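PDB 5C2V: hydrazine synthase subunit beta from Candidatus Kuenenia stuttgartiensis, which forms part of the complex that condenses nitric oxide with ammonium to hydrazine, and may modulate passage of the hydroxylamine intermediate between the gamma- and alpha-subunit active sites. Local coordinates for residues V113-S116 and N121-D124; R145-S150 and K154-I159. One frame throughout, in Å; residues are numbered along the deposited sequence.

Contact 1. Residues V113-S116 and N121-D124; sequences VACS and NAID
The backbone oxygen of Val113 is approached by two groups of the facing strand: the amide N of Asp124 hydrogen-bonds to Val113 O at 2.9 Å, and the CA-H of Ile123 adds a weaker contact to the same oxygen. A return bond from Val113 N to Asp124 O makes Val113 and Asp124 an antiparallel hydrogen-bonded pair. Two residues further on, Cys115 N donates to Ala122 O at 3.0 Å, with an N-H...O angle of 167°. Between these bonds Ala114 faces Ile123 as a non-hydrogen-bonded pair. Cys115 and Asp124 meet diagonally on the face they share with Val113 and Ala122. The thiol, turned anti to its own carbonyl carbon (chi1 -54°), points back toward the Val113 end of its strand, which brings Cys115 SG to 3.4 Å from Asp124 OD2 in a van der Waals approach, while Ala122 CB sits beside the sulfur at 4.2 Å. The buried carboxylate is held elsewhere: Asp124 OD1 bonds to Ser136 OG and OD2 to the amide of Gly96, which probably fixes its rotation and helps to offset its charge. The hairpin forms the two inner strands of a four-stranded propeller blade, flanked by strands 99-104 and 132-137. On its other face, Ala114 and Ile123 pack against strand 144-149 of the next blade, and Ile123 also reaches strand 155-160.

Contact 2. Residues R145-S150 and K154-I159; sequences RMVEIS and KTLVAI
Strands 145-149 and 155-159 run antiparallel at 160°, their axes 4.7 Å apart at closest approach, with Glu148 and Val157 exchanging both amide bonds and Arg145 N donating to Ile159 O. At the turn end, Ser150 N bonds to Thr155 O at 3.1 Å in a nearly straight N-H...O arrangement (178°). Ser150 OG then receives both the hydroxyl of Thr155, with OG1 at 2.6 Å, and the amide N of Thr155 at 3.2 Å; Asp152 OD1 is a further partner of this oxygen. On one face Leu156, its CG anti to the backbone N (chi1 -176°), pushes CD2 between Val147 CB and Ile149 CG1, each 3.7 Å away. The opposite face carries Ile159, whose CD1 rests on Arg145 CB at 3.7 Å and on Met146 CB, and Val157, whose CG2 meets Glu148 CB at 3.6 Å. Arg145 leads its guanidinium away to a salt bridge with Glu69 of the gamma subunit, and Glu148 OE1 accepts a bond from the amide of Tyr197. The Ser150 and Thr155 hydroxyls add to the backbone bonding at the turn end, aliphatic groups pack across the strands on both faces, and Arg145 and Glu148 bind partners beyond the hairpin, Arg145 across the subunit interface.

How the contacts relate
Contacts 1 and 2 follow one another along the chain, their centres 11 Å apart, and belong to consecutive four-stranded antiparallel blades of the beta-propeller. Contact 1 joins the second and third strands of the blade formed by 99-137; contact 2 joins the first and second strands of the blade formed by 144-186. The two hairpins touch face to face: Ile123 CD1 lies 3.6 Å from Ala158 CB and 3.7 Å from both Leu156 CD1 and Val147 CG1, while Ala114 CB meets the same methyl of Val147. This apolar seam joins the two neighbouring blades, in keeping with the face-to-face packing of blades in beta-propellers.

Contact 1. Residues V113-S116 and N121-D124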
loop_
_atom_site.group_PDB
_atom_site.type_symbol
_atom_site.label_atom_id
_atom_site.label_comp_id
_atom_site.label_asym_id
_atom_site.label_seq_id
_atom_site.Cartn_x
_atom_site.Cartn_y
_atom_site.Cartn_z
ATOM N N VAL B 113 56.540 21.525 10.690
ATOM C CA VAL B 113 56.881 20.229 10.117
ATOM C C VAL B 113 56.364 19.077 10.972
ATOM O O VAL B 113 56.752 18.937 12.128
ATOM C CB VAL B 113 58.406 20.080 9.960
ATOM C CG1 VAL B 113 58.728 18.905 9.073
ATOM C CG2 VAL B 113 59.014 21.354 9.395
ATOM N N ALA B 114 55.499 18.244 10.405
ATOM C CA ALA B 114 54.953 17.116 11.154
ATOM C C ALA B 114 55.877 15.907 11.074
ATOM O O ALA B 114 56.160 15.413 9.984
ATOM C CB ALA B 114 53.566 16.760 10.642
ATOM N N CYS B 115 56.349 15.427 12.224
ATOM C CA CYS B 115 57.235 14.264 12.225
ATOM C C CYS B 115 56.436 12.981 12.443
ATOM O O CYS B 115 55.906 12.744 13.526
ATOM C CB CYS B 115 58.319 14.418 13.292
ATOM S SG CYS B 115 59.263 15.957 13.154
ATOM N N SER B 116 56.378 12.148 11.406
ATOM C CA SER B 116 55.417 11.047 11.341
ATOM C C SER B 116 55.929 9.697 11.836
ATOM O O SER B 116 55.226 8.694 11.707
ATOM C CB SER B 116 54.911 10.885 9.907
ATOM O OG SER B 116 55.977 10.609 9.019
ATOM N N ASN B 121 56.251 11.595 18.434
ATOM C CA ASN B 121 55.279 12.677 18.431
ATOM C C ASN B 121 55.991 14.025 18.444
ATOM O O ASN B 121 56.518 14.451 19.471
ATOM C CB ASN B 121 54.338 12.554 19.636
ATOM C CG ASN B 121 55.086 12.416 20.955
ATOM O OD1 ASN B 121 56.210 11.917 20.997
ATOM N ND2 ASN B 121 54.461 12.865 22.040
ATOM N N ALA B 122 56.004 14.697 17.296
ATOM C CA ALA B 122 56.535 16.053 17.225
ATOM C C ALA B 122 55.983 16.867 16.059
ATOM O O ALA B 122 55.731 16.336 14.969
ATOM C CB ALA B 122 58.054 16.011 17.150
ATOM N N ILE B 123 55.839 18.168 16.288
ATOM C CA ILE B 123 55.764 19.131 15.201
ATOM C C ILE B 123 56.895 20.136 15.390
ATOM O O ILE B 123 56.864 20.942 16.317
ATOM C CB ILE B 123 54.411 19.860 15.160
ATOM C CG1 ILE B 123 53.264 18.849 15.111
ATOM C CG2 ILE B 123 54.349 20.799 13.963
ATOM C CD1 ILE B 123 51.899 19.479 15.230
ATOM N N ASP B 124 57.883 20.100 14.504
ATOM C CA ASP B 124 59.044 20.971 14.636
ATOM C C ASP B 124 58.788 22.316 13.971
ATOM O O ASP B 124 58.318 22.380 12.834
ATOM C CB ASP B 124 60.288 20.311 14.039
ATOM C CG ASP B 124 60.728 19.087 14.818
ATOM O OD1 ASP B 124 60.325 18.951 15.992
ATOM O OD2 ASP B 124 61.483 18.264 14.259
#

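Contact 2. Residues R145-S150 and K154-I159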
loop_
_atom_site.group_PDB
_atom_site.type_symbol
_atom_site.label_atom_id
_atom_site.label_comp_id
_atom_site.label_asym_id
_atom_site.label_seq_id
_atom_site.Cartn_x
_atom_site.Cartn_y
_atom_site.Cartn_z
ATOM N N ARG B 145 50.665 12.843 10.849
ATOM C CA ARG B 145 50.878 12.682 9.412
ATOM C C ARG B 145 51.087 14.008 8.685
ATOM O O ARG B 145 51.973 14.141 7.842
ATOM C CB ARG B 145 49.700 11.931 8.787
ATOM C CG ARG B 145 49.846 11.661 7.297
ATOM C CD ARG B 145 51.155 10.954 6.979
ATOM N NE ARG B 145 51.252 10.602 5.566
ATOM C CZ ARG B 145 51.075 9.374 5.088
ATOM N NH1 ARG B 145 50.803 8.372 5.913
ATOM N NH2 ARG B 145 51.179 9.145 3.786
ATOM N N MET B 146 50.258 14.987 9.030
ATOM C CA MET B 146 50.212 16.260 8.325
ATOM C C MET B 146 49.692 17.333 9.274
ATOM O O MET B 146 48.973 17.022 10.223
ATOM C CB MET B 146 49.320 16.142 7.081
ATOM C CG MET B 146 49.016 17.442 6.349
ATOM S SD MET B 146 50.466 18.230 5.628
ATOM C CE MET B 146 50.509 17.442 4.020
ATOM N N VAL B 147 50.053 18.590 9.036
ATOM C CA VAL B 147 49.441 19.677 9.782
ATOM C C VAL B 147 48.622 20.547 8.840
ATOM O O VAL B 147 48.612 20.314 7.636
ATOM C CB VAL B 147 50.498 20.541 10.487
ATOM C CG1 VAL B 147 51.188 19.745 11.582
ATOM C CG2 VAL B 147 51.509 21.066 9.478
ATOM N N GLU B 148 47.918 21.529 9.391
ATOM C CA GLU B 148 47.279 22.567 8.587
ATOM C C GLU B 148 47.139 23.844 9.412
ATOM O O GLU B 148 46.847 23.780 10.606
ATOM C CB GLU B 148 45.916 22.091 8.073
ATOM C CG GLU B 148 45.075 23.152 7.369
ATOM C CD GLU B 148 45.487 23.395 5.927
ATOM O OE1 GLU B 148 44.590 23.529 5.068
ATOM O OE2 GLU B 148 46.700 23.476 5.649
ATOM N N ILE B 149 47.310 24.999 8.779
ATOM C CA ILE B 149 47.173 26.266 9.490
ATOM C C ILE B 149 45.889 26.990 9.095
ATOM O O ILE B 149 45.562 27.103 7.913
ATOM C CB ILE B 149 48.377 27.194 9.239
ATOM C CG1 ILE B 149 49.686 26.458 9.529
ATOM C CG2 ILE B 149 48.273 28.450 10.092
ATOM C CD1 ILE B 149 50.916 27.326 9.390
ATOM N N SER B 150 45.163 27.468 10.100
ATOM C CA SER B 150 43.921 28.200 9.892
ATOM C C SER B 150 44.171 29.521 9.162
ATOM O O SER B 150 45.267 30.075 9.244
ATOM C CB SER B 150 43.233 28.453 11.234
ATOM O OG SER B 150 44.070 29.195 12.104
ATOM N N LYS B 154 46.137 31.669 13.776
ATOM C CA LYS B 154 46.306 31.548 15.220
ATOM C C LYS B 154 46.144 30.116 15.732
ATOM O O LYS B 154 46.323 29.856 16.922
ATOM C CB LYS B 154 45.324 32.472 15.939
ATOM C CG LYS B 154 45.218 33.842 15.295
ATOM C CD LYS B 154 44.206 34.719 16.002
ATOM C CE LYS B 154 44.068 36.054 15.291
ATOM N NZ LYS B 154 42.964 36.875 15.854
ATOM N N THR B 155 45.815 29.189 14.837
ATOM C CA THR B 155 45.604 27.798 15.233
ATOM C C THR B 155 46.196 26.807 14.233
ATOM O O THR B 155 46.221 27.058 13.027
ATOM C CB THR B 155 44.105 27.481 15.417
ATOM O OG1 THR B 155 43.347 28.120 14.383
ATOM C CG2 THR B 155 43.615 27.975 16.771
ATOM N N LEU B 156 46.668 25.680 14.754
ATOM C CA LEU B 156 47.344 24.666 13.953
ATOM C C LEU B 156 46.768 23.283 14.250
ATOM O O LEU B 156 46.898 22.785 15.362
ATOM C CB LEU B 156 48.851 24.703 14.244
ATOM C CG LEU B 156 49.881 23.837 13.506
ATOM C CD1 LEU B 156 49.984 22.436 14.104
ATOM C CD2 LEU B 156 49.600 23.772 12.016
ATOM N N VAL B 157 46.149 22.653 13.257
ATOM C CA VAL B 157 45.590 21.321 13.462
ATOM C C VAL B 157 46.561 20.251 12.980
ATOM O O VAL B 157 47.253 20.433 11.979
ATOM C CB VAL B 157 44.233 21.145 12.746
ATOM C CG1 VAL B 157 43.178 22.029 13.385
ATOM C CG2 VAL B 157 44.362 21.439 11.261
ATOM N N ALA B 158 46.622 19.140 13.705
ATOM C CA ALA B 158 47.493 18.038 13.313
ATOM C C ALA B 158 46.769 16.702 13.394
ATOM O O ALA B 158 46.282 16.316 14.455
ATOM C CB ALA B 158 48.740 18.013 14.180
ATOM N N ILE B 159 46.695 16.000 12.269
ATOM C CA ILE B 159 46.142 14.656 12.275
ATOM C C ILE B 159 47.159 13.688 12.854
ATOM O O ILE B 159 48.291 13.589 12.374
ATOM C CB ILE B 159 45.730 14.181 10.868
ATOM C CG1 ILE B 159 46.804 14.543 9.841
ATOM C CG2 ILE B 159 44.393 14.784 10.477
ATOM C CD1 ILE B 159 46.567 13.940 8.479
#